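Local coordinates for hypothetical protein (Giardia lamblia, PDB 3I3F), which is of unknown function but belongs to the YjgF-like (endoribonuclease L-PSP) family, forms a trimer and binds pentanoic acid in the crystal, at residues S84-L89 against E132-V137; V39-S44 against K70-A75; Q60-F65 against Y105-C110; D80-L85 against T114-C119. All coordinates share one frame; numbering follows the deposited sequence. Where two conformers were deposited one is given.

Following the chain from the N terminus, strand 38-41 is the first part to enter these contacts. Interaction 2 closes the first loop by packing it on the end of helix 56-74. Interaction 3 opens earlier on that same helix and ends at 105-110, so it crosses interaction 2. Strand 82-90 then starts interactions 4 and 1, which share Ser84 and Leu85. Interaction 3 closes before either of them, so it crosses both. Interaction 4 closes first, at strand 117-123, and interaction 1 closes later, at strand 131-139. Interactions 1 and 4 join strands of one sheet. Interaction 2 fixes a helix to that sheet, and interaction 3 holds the two helices together.

Interaction 1 of 4, residues S84-L89 against E132-V137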
loop_
_atom_site.group_PDB
_atom_site.type_symbol
_atom_site.label_atom_id
_atom_site.label_comp_id
_atom_site.label_asym_id
_atom_site.label_seq_id
_atom_site.Cartn_x
_atom_site.Cartn_y
_atom_site.Cartn_z
ATOM N N SER A 84 1.886 9.627 -4.339
ATOM C CA SER A 84 2.403 8.270 -4.237
ATOM C C SER A 84 1.534 7.290 -5.020
ATOM O O SER A 84 0.330 7.503 -5.171
ATOM C CB SER A 84 2.459 7.858 -2.763
ATOM O OG SER A 84 3.034 6.574 -2.597
ATOM N N LEU A 85 2.161 6.234 -5.531
ATOM C CA LEU A 85 1.443 5.117 -6.148
ATOM C C LEU A 85 2.276 3.845 -6.030
ATOM O O LEU A 85 3.477 3.906 -5.763
ATOM C CB LEU A 85 1.091 5.419 -7.612
ATOM C CG LEU A 85 2.215 5.672 -8.621
ATOM C CD1 LEU A 85 2.886 4.375 -9.041
ATOM C CD2 LEU A 85 1.663 6.393 -9.841
ATOM N N ASN A 86 1.625 2.698 -6.190
ATOM C CA ASN A 86 2.296 1.400 -6.184
ATOM C C ASN A 86 2.015 0.695 -7.500
ATOM O O ASN A 86 0.918 0.814 -8.048
ATOM C CB ASN A 86 1.768 0.489 -5.072
ATOM C CG ASN A 86 1.992 1.029 -3.665
ATOM O OD1 ASN A 86 1.482 0.446 -2.707
ATOM N ND2 ASN A 86 2.746 2.113 -3.525
ATOM N N ILE A 87 2.990 -0.065 -7.985
ATOM C CA ILE A 87 2.823 -0.847 -9.201
ATOM C C ILE A 87 2.970 -2.330 -8.886
ATOM O O ILE A 87 3.931 -2.739 -8.233
ATOM C CB ILE A 87 3.867 -0.461 -10.260
ATOM C CG1 ILE A 87 3.732 1.018 -10.634
ATOM C CG2 ILE A 87 3.716 -1.331 -11.507
ATOM C CD1 ILE A 87 5.021 1.638 -11.071
ATOM N N PHE A 88 2.002 -3.120 -9.340
ATOM C CA PHE A 88 2.128 -4.570 -9.365
ATOM C C PHE A 88 2.241 -4.993 -10.823
ATOM O O PHE A 88 1.328 -4.756 -11.612
ATOM C CB PHE A 88 0.914 -5.252 -8.725
ATOM C CG PHE A 88 0.876 -5.159 -7.222
ATOM C CD1 PHE A 88 1.891 -5.713 -6.451
ATOM C CD2 PHE A 88 -0.190 -4.546 -6.577
ATOM C CE1 PHE A 88 1.856 -5.638 -5.062
ATOM C CE2 PHE A 88 -0.233 -4.470 -5.188
ATOM C CZ PHE A 88 0.792 -5.016 -4.432
ATOM N N LEU A 89 3.374 -5.588 -11.183
ATOM C CA LEU A 89 3.546 -6.182 -12.503
ATOM C C LEU A 89 3.312 -7.679 -12.379
ATOM O O LEU A 89 3.640 -8.279 -11.359
ATOM C CB LEU A 89 4.950 -5.911 -13.044
ATOM C CG LEU A 89 5.295 -4.446 -13.325
ATOM C CD1 LEU A 89 6.740 -4.320 -13.782
ATOM C CD2 LEU A 89 4.350 -3.846 -14.359
ATOM N N GLU A 132 -1.024 -3.645 -12.775
ATOM C CA GLU A 132 -2.051 -3.012 -11.962
ATOM C C GLU A 132 -1.403 -1.920 -11.130
ATOM O O GLU A 132 -0.345 -2.133 -10.536
ATOM C CB GLU A 132 -2.735 -4.036 -11.057
ATOM C CG GLU A 132 -3.898 -3.456 -10.259
ATOM C CD GLU A 132 -4.732 -4.501 -9.550
ATOM O OE1 GLU A 132 -4.518 -5.713 -9.777
ATOM O OE2 GLU A 132 -5.616 -4.100 -8.761
ATOM N N VAL A 133 -2.026 -0.748 -11.109
ATOM C CA VAL A 133 -1.525 0.382 -10.336
ATOM C C VAL A 133 -2.490 0.638 -9.187
ATOM O O VAL A 133 -3.689 0.833 -9.403
ATOM C CB VAL A 133 -1.356 1.634 -11.213
ATOM C CG1 VAL A 133 -0.909 2.822 -10.373
ATOM C CG2 VAL A 133 -0.352 1.358 -12.324
ATOM N N VAL A 134 -1.960 0.619 -7.967
ATOM C CA VAL A 134 -2.776 0.678 -6.761
ATOM C C VAL A 134 -2.249 1.739 -5.802
ATOM O O VAL A 134 -1.152 2.269 -5.988
ATOM C CB VAL A 134 -2.820 -0.695 -6.044
ATOM C CG1 VAL A 134 -3.264 -1.793 -7.008
ATOM C CG2 VAL A 134 -1.468 -1.038 -5.435
ATOM N N ASN A 135 -3.048 2.048 -4.785
ATOM C CA ASN A 135 -2.676 3.024 -3.760
ATOM C C ASN A 135 -2.248 4.377 -4.332
ATOM O O ASN A 135 -1.327 5.015 -3.819
ATOM C CB ASN A 135 -1.589 2.449 -2.843
ATOM C CG ASN A 135 -2.081 1.271 -2.031
ATOM O OD1 ASN A 135 -3.219 1.261 -1.567
ATOM N ND2 ASN A 135 -1.229 0.269 -1.857
ATOM N N VAL A 136 -2.925 4.815 -5.392
ATOM C CA VAL A 136 -2.709 6.157 -5.914
ATOM C C VAL A 136 -3.282 7.140 -4.905
ATOM O O VAL A 136 -4.463 7.064 -4.563
ATOM C CB VAL A 136 -3.382 6.370 -7.282
ATOM C CG1 VAL A 136 -3.302 7.838 -7.697
ATOM C CG2 VAL A 136 -2.733 5.483 -8.330
ATOM N N VAL A 137 -2.424 8.030 -4.416
ATOM C CA VAL A 137 -2.806 9.081 -3.482
ATOM C C VAL A 137 -2.404 10.410 -4.110
ATOM O O VAL A 137 -1.257 10.581 -4.531
ATOM C CB VAL A 137 -2.094 8.907 -2.124
ATOM C CG1 VAL A 137 -2.532 9.990 -1.138
ATOM C CG2 VAL A 137 -2.371 7.518 -1.555
HETATM O O HOH W 1 0.929 4.930 -2.384
#
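Glu132 and Phe88 are a hydrogen-bonded pair in an antiparallel strand pair inside the mixed sheet of this YjgF-like fold. Phe88 N donates to Glu132 O at 2.8 Å, and Glu132 N donates to Phe88 O. The Glu132 side chain runs out extended to a pentanoic acid pocket. Val133 is on the other face of the sheet, beside Ile87 and against Thr64 and Phe65 of helix 56-74. Its CG1 lies 3.6 Å from Asn86 O. Val134 returns to the face of Phe88 and Asn86. Its CG2 sits between the backbone N and the carbonyl carbon (CG1 has chi1 -54°). This branch wedges between Asn86 CB at 3.6 Å and Phe88 CE2 at 3.7 Å, and meets the ring obliquely. Asn135 and Val136 both lie opposite Leu85 in a beta bulge, and Asn135 has left-handed backbone angles. Its ND2 donates to Asn86 OD1 at 2.8 Å, nearly straight, but from above the carbonyl plane, with the two amides 84° apart. Asn86 OD1 also accepts from Asn135 of the third subunit, so these amides tie the trimer together. Val136 CG2 packs on Leu85 CB at 3.9 Å. Val137 restores the pairing: its N donates to Ser84 O at 2.9 Å. A water is hydrogen-bonded to Ser84 OG and donates to Asn135 O at 2.7 Å.

Interaction 2 of 4, residues V39-S44 against K70-A75; sequences VYLGGS and KCLEYA. With LEA (pentanoic acid), chain F.
This is apolar packing of a strand on a helix, on the helix-covered face of the sheet. Val39 and Leu41 of strand 38-41 meet Cys71 and Leu72 in the last turn of helix 56-74 and Ala75 just after it. The axes of the short segments are 9.5 Å apart and run nearly antiparallel, at 151°. Leu72 CD2 reaches in from the helix. It touches Val39 CG1 at 3.9 Å and Leu41 CD1 at 4.1 Å, and the two leucine side chains cross at about a right angle. In this YjgF-like fold the helix lies against one face of the sheet. Tyr40 points to the other, where it packs on Val83 of the second subunit. Val39 CG1 has chi1 -174°, which turns it to Ala75 CB at 3.8 Å. Leu41 CD2 rests on Cys71 CB at 3.9 Å. Past the strand, the chain enters a pentanoic acid pocket, where Gln126 of the same chain and Arg118 of the second subunit hydrogen-bond the acid. Gly43 O lies 3.2 Å from C5 of the pentanoic acid.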
loop_
_atom_site.group_PDB
_atom_site.type_symbol
_atom_site.label_atom_id
_atom_site.label_comp_id
_atom_site.label_asym_id
_atom_site.label_seq_id
_atom_site.Cartn_x
_atom_site.Cartn_y
_atom_site.Cartn_z
ATOM N N VAL A 39 -7.207 12.724 -2.651
ATOM C CA VAL A 39 -7.906 11.764 -3.497
ATOM C C VAL A 39 -7.202 10.412 -3.431
ATOM O O VAL A 39 -5.976 10.341 -3.533
ATOM C CB VAL A 39 -7.945 12.237 -4.963
ATOM C CG1 VAL A 39 -8.802 11.296 -5.809
ATOM C CG2 VAL A 39 -8.466 13.667 -5.052
ATOM N N TYR A 40 -7.990 9.356 -3.238
ATOM C CA TYR A 40 -7.507 7.976 -3.257
ATOM C C TYR A 40 -8.209 7.252 -4.396
ATOM O O TYR A 40 -9.381 7.510 -4.661
ATOM C CB TYR A 40 -7.836 7.272 -1.939
ATOM C CG TYR A 40 -7.092 7.820 -0.745
ATOM C CD1 TYR A 40 -5.999 7.146 -0.216
ATOM C CD2 TYR A 40 -7.478 9.018 -0.149
ATOM C CE1 TYR A 40 -5.307 7.647 0.878
ATOM C CE2 TYR A 40 -6.790 9.531 0.944
ATOM C CZ TYR A 40 -5.706 8.836 1.452
ATOM O OH TYR A 40 -5.013 9.325 2.536
ATOM N N LEU A 41 -7.500 6.349 -5.069
ATOM C CA LEU A 41 -8.102 5.546 -6.133
ATOM C C LEU A 41 -8.079 4.062 -5.798
ATOM O O LEU A 41 -7.128 3.562 -5.192
ATOM C CB LEU A 41 -7.369 5.750 -7.461
ATOM C CG LEU A 41 -7.260 7.164 -8.030
ATOM C CD1 LEU A 41 -6.612 7.106 -9.404
ATOM C CD2 LEU A 41 -8.617 7.841 -8.122
ATOM N N GLY A 42 -9.124 3.354 -6.218
ATOM C CA GLY A 42 -9.099 1.899 -6.230
ATOM C C GLY A 42 -8.139 1.418 -7.301
ATOM O O GLY A 42 -7.656 2.212 -8.118
ATOM N N GLY A 43 -7.856 0.121 -7.304
ATOM C CA GLY A 43 -6.926 -0.455 -8.270
ATOM C C GLY A 43 -7.306 -0.109 -9.697
ATOM O O GLY A 43 -8.484 -0.165 -10.060
ATOM N N SER A 44 -6.308 0.279 -10.490
ATOM C CA SER A 44 -6.510 0.624 -11.894
ATOM C C SER A 44 -5.821 -0.400 -12.784
ATOM O O SER A 44 -4.691 -0.810 -12.509
ATOM C CB SER A 44 -5.961 2.019 -12.186
ATOM O OG SER A 44 -6.661 3.002 -11.443
ATOM N N LYS A 70 -8.115 10.275 -15.901
ATOM C CA LYS A 70 -9.527 10.652 -15.959
ATOM C C LYS A 70 -10.171 10.674 -14.574
ATOM O O LYS A 70 -10.911 11.601 -14.250
ATOM C CB LYS A 70 -10.301 9.716 -16.889
ATOM C CG LYS A 70 -9.985 9.915 -18.361
ATOM C CD LYS A 70 -10.809 8.985 -19.228
ATOM C CE LYS A 70 -10.425 9.102 -20.692
ATOM N NZ LYS A 70 -10.958 7.968 -21.499
ATOM N N CYS A 71 -9.887 9.663 -13.759
ATOM C CA CYS A 71 -10.418 9.618 -12.395
ATOM C C CYS A 71 -9.952 10.815 -11.573
ATOM O O CYS A 71 -10.758 11.462 -10.903
ATOM C CB CYS A 71 -10.014 8.323 -11.689
ATOM S SG CYS A 71 -10.904 6.864 -12.252
ATOM N N LEU A 72 -8.655 11.110 -11.623
ATOM C CA LEU A 72 -8.097 12.214 -10.846
ATOM C C LEU A 72 -8.658 13.567 -11.286
ATOM O O LEU A 72 -9.000 14.394 -10.445
ATOM C CB LEU A 72 -6.566 12.219 -10.914
ATOM C CG LEU A 72 -5.885 11.061 -10.178
ATOM C CD1 LEU A 72 -4.382 11.090 -10.394
ATOM C CD2 LEU A 72 -6.207 11.104 -8.692
ATOM N N GLU A 73 -8.767 13.789 -12.592
ATOM C CA GLU A 73 -9.313 15.054 -13.096
ATOM C C GLU A 73 -10.790 15.210 -12.725
ATOM O O GLU A 73 -11.236 16.303 -12.373
ATOM C CB GLU A 73 -9.083 15.181 -14.605
ATOM C CG GLU A 73 -7.609 15.427 -14.938
ATOM C CD GLU A 73 -7.311 15.511 -16.424
ATOM O OE1 GLU A 73 -8.254 15.462 -17.240
ATOM O OE2 GLU A 73 -6.117 15.627 -16.775
ATOM N N TYR A 74 -11.528 14.105 -12.770
ATOM C CA TYR A 74 -12.924 14.064 -12.337
ATOM C C TYR A 74 -13.060 14.448 -10.857
ATOM O O TYR A 74 -14.042 15.082 -10.460
ATOM C CB TYR A 74 -13.475 12.655 -12.583
ATOM C CG TYR A 74 -14.964 12.474 -12.385
ATOM C CD1 TYR A 74 -15.877 12.955 -13.320
ATOM C CD2 TYR A 74 -15.457 11.783 -11.282
ATOM C CE1 TYR A 74 -17.243 12.767 -13.150
ATOM C CE2 TYR A 74 -16.819 11.594 -11.101
ATOM C CZ TYR A 74 -17.707 12.089 -12.038
ATOM O OH TYR A 74 -19.058 11.899 -11.858
ATOM N N ALA A 75 -12.057 14.083 -10.060
ATOM C CA ALA A 75 -12.035 14.363 -8.619
ATOM C C ALA A 75 -11.307 15.668 -8.256
ATOM O O ALA A 75 -10.875 15.833 -7.115
ATOM C CB ALA A 75 -11.396 13.185 -7.881
HETATM C C2 LEA F . -10.056 -5.846 -6.758
HETATM O O2 LEA F . -9.752 -5.178 -5.744
HETATM C C3 LEA F . -9.938 -5.240 -8.139
HETATM C C4 LEA F . -9.277 -3.862 -8.108
HETATM C C5 LEA F . -9.151 -3.217 -9.488
HETATM C C6 LEA F . -9.369 -4.177 -10.639
HETATM O O1 LEA F . -10.469 -7.021 -6.682
#

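Interaction 3 of 4, residues Q60-F65 against Y105-C110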
loop_
_atom_site.group_PDB
_atom_site.type_symbol
_atom_site.label_atom_id
_atom_site.label_comp_id
_atom_site.label_asym_id
_atom_site.label_seq_id
_atom_site.Cartn_x
_atom_site.Cartn_y
_atom_site.Cartn_z
ATOM N N GLN A 60 -2.206 -2.178 -22.173
ATOM C CA GLN A 60 -2.747 -2.210 -20.810
ATOM C C GLN A 60 -2.172 -1.080 -19.961
ATOM O O GLN A 60 -2.894 -0.464 -19.179
ATOM C CB GLN A 60 -2.493 -3.559 -20.130
ATOM C CG GLN A 60 -3.397 -4.672 -20.633
ATOM C CD GLN A 60 -3.300 -5.945 -19.808
ATOM O OE1 GLN A 60 -2.955 -5.914 -18.625
ATOM N NE2 GLN A 60 -3.618 -7.074 -20.430
ATOM N N THR A 61 -0.880 -0.802 -20.126
ATOM C CA THR A 61 -0.223 0.269 -19.381
ATOM C C THR A 61 -0.793 1.637 -19.753
ATOM O O THR A 61 -1.116 2.433 -18.872
ATOM C CB THR A 61 1.303 0.255 -19.601
ATOM O OG1 THR A 61 1.836 -0.984 -19.118
ATOM C CG2 THR A 61 1.972 1.411 -18.868
ATOM N N ARG A 62 -0.936 1.902 -21.050
ATOM C CA ARG A 62 -1.485 3.177 -21.511
ATOM C C ARG A 62 -2.921 3.371 -21.021
ATOM O O ARG A 62 -3.292 4.455 -20.577
ATOM C CB ARG A 62 -1.428 3.272 -23.039
ATOM C CG ARG A 62 -0.018 3.391 -23.599
ATOM C CD ARG A 62 -0.023 3.487 -25.118
ATOM N NE ARG A 62 1.325 3.583 -25.674
ATOM C CZ ARG A 62 2.023 4.712 -25.753
ATOM N NH1 ARG A 62 1.502 5.848 -25.308
ATOM N NH2 ARG A 62 3.243 4.709 -26.276
ATOM N N GLN A 63 -3.725 2.313 -21.100
ATOM C CA GLN A 63 -5.114 2.373 -20.649
ATOM C C GLN A 63 -5.208 2.587 -19.134
ATOM O O GLN A 63 -6.063 3.339 -18.667
ATOM C CB GLN A 63 -5.874 1.107 -21.058
ATOM C CG GLN A 63 -7.364 1.134 -20.730
ATOM C CD GLN A 63 -8.113 2.186 -21.523
ATOM O OE1 GLN A 63 -8.124 2.153 -22.753
ATOM N NE2 GLN A 63 -8.742 3.124 -20.825
ATOM N N THR A 64 -4.328 1.932 -18.380
ATOM C CA THR A 64 -4.301 2.078 -16.924
ATOM C C THR A 64 -4.070 3.529 -16.508
ATOM O O THR A 64 -4.790 4.055 -15.662
ATOM C CB THR A 64 -3.221 1.180 -16.286
ATOM O OG1 THR A 64 -3.545 -0.194 -16.520
ATOM C CG2 THR A 64 -3.128 1.420 -14.782
ATOM N N PHE A 65 -3.079 4.178 -17.110
ATOM C CA PHE A 65 -2.777 5.558 -16.743
ATOM C C PHE A 65 -3.777 6.561 -17.311
ATOM O O PHE A 65 -3.985 7.618 -16.721
ATOM C CB PHE A 65 -1.329 5.914 -17.085
ATOM C CG PHE A 65 -0.342 5.324 -16.120
ATOM C CD1 PHE A 65 -0.249 5.821 -14.826
ATOM C CD2 PHE A 65 0.455 4.249 -16.480
ATOM C CE1 PHE A 65 0.639 5.273 -13.916
ATOM C CE2 PHE A 65 1.350 3.696 -15.573
ATOM C CZ PHE A 65 1.436 4.207 -14.287
ATOM N N TYR A 105 5.970 4.514 -18.477
ATOM C CA TYR A 105 5.781 5.243 -17.225
ATOM C C TYR A 105 6.422 6.628 -17.290
ATOM O O TYR A 105 5.831 7.616 -16.852
ATOM C CB TYR A 105 6.386 4.449 -16.064
ATOM C CG TYR A 105 6.099 5.034 -14.705
ATOM C CD1 TYR A 105 4.926 4.717 -14.029
ATOM C CD2 TYR A 105 7.000 5.897 -14.089
ATOM C CE1 TYR A 105 4.655 5.245 -12.775
ATOM C CE2 TYR A 105 6.738 6.430 -12.837
ATOM C CZ TYR A 105 5.561 6.099 -12.184
ATOM O OH TYR A 105 5.286 6.618 -10.939
ATOM N N ARG A 106 7.626 6.696 -17.855
ATOM C CA ARG A 106 8.341 7.962 -17.987
ATOM C C ARG A 106 7.710 8.906 -19.016
ATOM O O ARG A 106 7.981 10.101 -18.994
ATOM C CB ARG A 106 9.817 7.718 -18.316
ATOM C CG ARG A 106 10.614 7.151 -17.148
ATOM C CD ARG A 106 12.103 7.126 -17.451
ATOM N NE ARG A 106 12.425 6.223 -18.556
ATOM C CZ ARG A 106 12.730 4.930 -18.437
ATOM N NH1 ARG A 106 12.766 4.336 -17.248
ATOM N NH2 ARG A 106 12.999 4.219 -19.525
ATOM N N GLU A 107 6.887 8.373 -19.919
ATOM C CA GLU A 107 6.106 9.211 -20.837
ATOM C C GLU A 107 4.886 9.822 -20.147
ATOM O O GLU A 107 4.375 10.851 -20.586
ATOM C CB GLU A 107 5.657 8.410 -22.062
ATOM C CG GLU A 107 6.797 7.965 -22.960
ATOM C CD GLU A 107 6.332 7.145 -24.155
ATOM O OE1 GLU A 107 5.115 6.894 -24.286
ATOM O OE2 GLU A 107 7.192 6.755 -24.972
ATOM N N VAL A 108 4.411 9.184 -19.080
ATOM C CA VAL A 108 3.295 9.713 -18.296
ATOM C C VAL A 108 3.804 10.752 -17.303
ATOM O O VAL A 108 3.228 11.835 -17.174
ATOM C CB VAL A 108 2.556 8.590 -17.544
ATOM C CG1 VAL A 108 1.461 9.168 -16.654
ATOM C CG2 VAL A 108 1.975 7.589 -18.533
ATOM N N PHE A 109 4.883 10.409 -16.606
ATOM C CA PHE A 109 5.546 11.310 -15.666
ATOM C C PHE A 109 6.876 11.727 -16.296
ATOM O O PHE A 109 7.911 11.096 -16.072
ATOM C CB PHE A 109 5.723 10.611 -14.315
ATOM C CG PHE A 109 4.431 10.094 -13.739
ATOM C CD1 PHE A 109 3.572 10.947 -13.059
ATOM C CD2 PHE A 109 4.059 8.766 -13.903
ATOM C CE1 PHE A 109 2.372 10.483 -12.540
ATOM C CE2 PHE A 109 2.857 8.292 -13.384
ATOM C CZ PHE A 109 2.015 9.156 -12.702
ATOM N N CYS A 110 6.824 12.807 -17.078
ATOM C CA CYS A 110 7.939 13.175 -17.955
ATOM C C CYS A 110 8.967 14.117 -17.323
ATOM O O CYS A 110 9.990 14.410 -17.941
ATOM C CB CYS A 110 7.407 13.776 -19.260
ATOM S SG CYS A 110 6.411 15.259 -19.044
#
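The last turn of helix 95-108 comes beside helix 56-74, with the CA atoms of Phe65 and Val108 7.5 Å apart. Phe65 is the centre of an aromatic cluster with Tyr105 and Phe109. Its CG is anti to the carbonyl carbon (chi1 -76°), which sends the ring across the gap between the helices. Phe65 CZ meets the edge of the Tyr105 ring, 3.5 Å from CD1 and near the plane of that ring. Phe109 points its edge at the face of Phe65 in an offset edge-to-face pair, with planes 85° apart. The closest atoms of this pair are Phe65 CE1 and Phe109 CE2, at 3.8 Å. Phe109 CD2 also lies over one face of the Tyr105 ring, offset toward its edge. Val108 closes the side of the cluster, with CG2 4.0 Å from Phe65 CB, while its CG1 lies over a face of Phe109, again offset toward the ring edge. Toward solvent, Arg62 NH2 and Glu107 OE1 are 3.5 Å apart. Arg62 was deposited in two conformers, so this long salt bridge is doubtful. The grip between the helices is therefore mainly aromatic and apolar.

Interaction 4 of 4, residues D80-L85 against T114-C119. With LEA (pentanoic acid), chain D.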
loop_
_atom_site.group_PDB
_atom_site.type_symbol
_atom_site.label_atom_id
_atom_site.label_comp_id
_atom_site.label_asym_id
_atom_site.label_seq_id
_atom_site.Cartn_x
_atom_site.Cartn_y
_atom_site.Cartn_z
ATOM N N ASP A 80 -0.246 15.324 -12.206
ATOM C CA ASP A 80 0.795 16.146 -11.574
ATOM C C ASP A 80 0.556 16.411 -10.081
ATOM O O ASP A 80 1.405 17.008 -9.419
ATOM C CB ASP A 80 0.993 17.472 -12.334
ATOM C CG ASP A 80 -0.289 18.271 -12.491
ATOM O OD1 ASP A 80 -1.378 17.667 -12.575
ATOM O OD2 ASP A 80 -0.200 19.517 -12.550
ATOM N N TYR A 81 -0.585 15.963 -9.554
ATOM C CA TYR A 81 -0.890 16.090 -8.128
ATOM C C TYR A 81 -0.755 14.768 -7.364
ATOM O O TYR A 81 -0.984 14.727 -6.156
ATOM C CB TYR A 81 -2.292 16.669 -7.936
ATOM C CG TYR A 81 -2.392 18.112 -8.357
ATOM C CD1 TYR A 81 -2.260 19.140 -7.427
ATOM C CD2 TYR A 81 -2.597 18.453 -9.688
ATOM C CE1 TYR A 81 -2.343 20.473 -7.814
ATOM C CE2 TYR A 81 -2.681 19.781 -10.087
ATOM C CZ TYR A 81 -2.551 20.784 -9.146
ATOM O OH TYR A 81 -2.638 22.099 -9.546
ATOM N N ILE A 82 -0.372 13.699 -8.061
ATOM C CA ILE A 82 -0.136 12.411 -7.414
ATOM C C ILE A 82 1.080 12.513 -6.498
ATOM O O ILE A 82 2.136 12.998 -6.911
ATOM C CB ILE A 82 0.094 11.280 -8.438
ATOM C CG1 ILE A 82 -1.183 11.014 -9.238
ATOM C CG2 ILE A 82 0.535 9.998 -7.736
ATOM C CD1 ILE A 82 -0.978 10.073 -10.405
ATOM N N VAL A 83 0.904 12.066 -5.256
ATOM C CA VAL A 83 1.957 12.047 -4.243
ATOM C C VAL A 83 2.673 10.696 -4.246
ATOM O O VAL A 83 3.902 10.620 -4.160
ATOM C CB VAL A 83 1.351 12.270 -2.838
ATOM C CG1 VAL A 83 2.408 12.112 -1.751
ATOM C CG2 VAL A 83 0.681 13.638 -2.757
ATOM N N SER A 84 1.886 9.627 -4.339
ATOM C CA SER A 84 2.403 8.270 -4.237
ATOM C C SER A 84 1.534 7.290 -5.020
ATOM O O SER A 84 0.330 7.503 -5.171
ATOM C CB SER A 84 2.459 7.858 -2.763
ATOM O OG SER A 84 3.034 6.574 -2.597
ATOM N N LEU A 85 2.161 6.234 -5.531
ATOM C CA LEU A 85 1.443 5.117 -6.148
ATOM C C LEU A 85 2.276 3.845 -6.030
ATOM O O LEU A 85 3.477 3.906 -5.763
ATOM C CB LEU A 85 1.091 5.419 -7.612
ATOM C CG LEU A 85 2.215 5.672 -8.621
ATOM C CD1 LEU A 85 2.886 4.375 -9.041
ATOM C CD2 LEU A 85 1.663 6.393 -9.841
ATOM N N THR A 114 10.059 15.697 -10.507
ATOM C CA THR A 114 8.762 15.701 -9.823
ATOM C C THR A 114 7.983 14.387 -9.944
ATOM O O THR A 114 6.769 14.366 -9.730
ATOM C CB THR A 114 7.872 16.847 -10.350
ATOM O OG1 THR A 114 7.606 16.643 -11.741
ATOM C CG2 THR A 114 8.554 18.195 -10.152
ATOM N N ARG A 115 8.664 13.288 -10.264
ATOM C CA ARG A 115 7.989 11.992 -10.329
ATOM C C ARG A 115 7.486 11.611 -8.939
ATOM O O ARG A 115 8.165 11.868 -7.945
ATOM C CB ARG A 115 8.911 10.905 -10.884
ATOM C CG ARG A 115 9.305 11.155 -12.318
ATOM C CD ARG A 115 9.885 9.941 -13.010
ATOM N NE ARG A 115 9.903 10.192 -14.451
ATOM C CZ ARG A 115 10.980 10.222 -15.236
ATOM N NH1 ARG A 115 12.197 9.947 -14.774
ATOM N NH2 ARG A 115 10.823 10.499 -16.525
ATOM N N PRO A 116 6.285 11.017 -8.860
ATOM C CA PRO A 116 5.725 10.699 -7.549
ATOM C C PRO A 116 6.443 9.554 -6.850
ATOM O O PRO A 116 7.187 8.801 -7.479
ATOM C CB PRO A 116 4.279 10.308 -7.872
ATOM C CG PRO A 116 4.317 9.834 -9.278
ATOM C CD PRO A 116 5.361 10.667 -9.955
ATOM N N CYS A 117 6.219 9.431 -5.547
ATOM C CA CYS A 117 6.720 8.284 -4.807
ATOM C C CYS A 117 6.192 7.013 -5.457
ATOM O O CYS A 117 5.028 6.946 -5.860
ATOM C CB CYS A 117 6.293 8.352 -3.343
ATOM S SG CYS A 117 6.981 9.766 -2.453
ATOM N N ARG A 118 7.062 6.017 -5.578
ATOM C CA ARG A 118 6.734 4.801 -6.301
ATOM C C ARG A 118 7.393 3.588 -5.669
ATOM O O ARG A 118 8.473 3.685 -5.088
ATOM C CB ARG A 118 7.204 4.925 -7.752
ATOM C CG ARG A 118 6.551 3.951 -8.706
ATOM C CD ARG A 118 7.203 3.991 -10.084
ATOM N NE ARG A 118 8.088 2.849 -10.314
ATOM C CZ ARG A 118 8.443 2.388 -11.515
ATOM N NH1 ARG A 118 7.996 2.960 -12.629
ATOM N NH2 ARG A 118 9.245 1.336 -11.605
ATOM N N CYS A 119 6.716 2.452 -5.771
ATOM C CA CYS A 119 7.358 1.156 -5.615
ATOM C C CYS A 119 6.804 0.243 -6.696
ATOM O O CYS A 119 5.760 0.528 -7.289
ATOM C CB CYS A 119 7.131 0.575 -4.216
ATOM S SG CYS A 119 5.422 0.164 -3.817
HETATM C C2 LEA D . 10.548 1.118 -8.323
HETATM O O2 LEA D . 10.770 0.515 -9.396
HETATM C C3 LEA D . 11.611 1.164 -7.247
HETATM C C4 LEA D . 12.773 0.214 -7.537
HETATM C C5 LEA D . 13.999 0.542 -6.689
HETATM C C6 LEA D . 13.641 0.791 -5.238
HETATM O O1 LEA D . 9.463 1.700 -8.104
#
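Cys117 bonds strand 82-90 through both its backbone N and its O; the strands run parallel. Cys117 N donates to Val83 O at 3.0 Å, and Leu85 N donates to Cys117 O at 3.0 Å. CA-H...O contacts add to these, one of them from Arg118 CA to Leu85 O at 3.4 Å. Helix 95-108 connects the two strands in a beta-alpha-beta unit. Val83 and Ser84 both face Val137 across a classic beta bulge.

The apolar contacts begin at Pro116, whose CB packs on Ile82 CG2 at 3.8 Å. Leu85 and Arg118 lie side by side and point the same way, with Leu85 CD1 3.7 Å from Arg118 CG.

The polar side-chain contacts belong to Arg118 and the pentanoic acid. A bend at chi3 (103°) turns the guanidinium to the acid. Arg118 NE donates to O1 of the acid at 2.8 Å, almost straight at 168°. Arg118 NH2 donates to O2 at 2.8 Å. O1 lies in the guanidinium plane, at its edge. Asn102 accepts from NH2 as well, and Tyr105 makes a cation-pi contact with the group, so its rotation is well fixed.

The forked pair of bonds suggests that the acid is bound as a carboxylate. The site is consistent with the carboxylate-binding arginine of YjgF-like relatives, and a natural ligand may bind similarly.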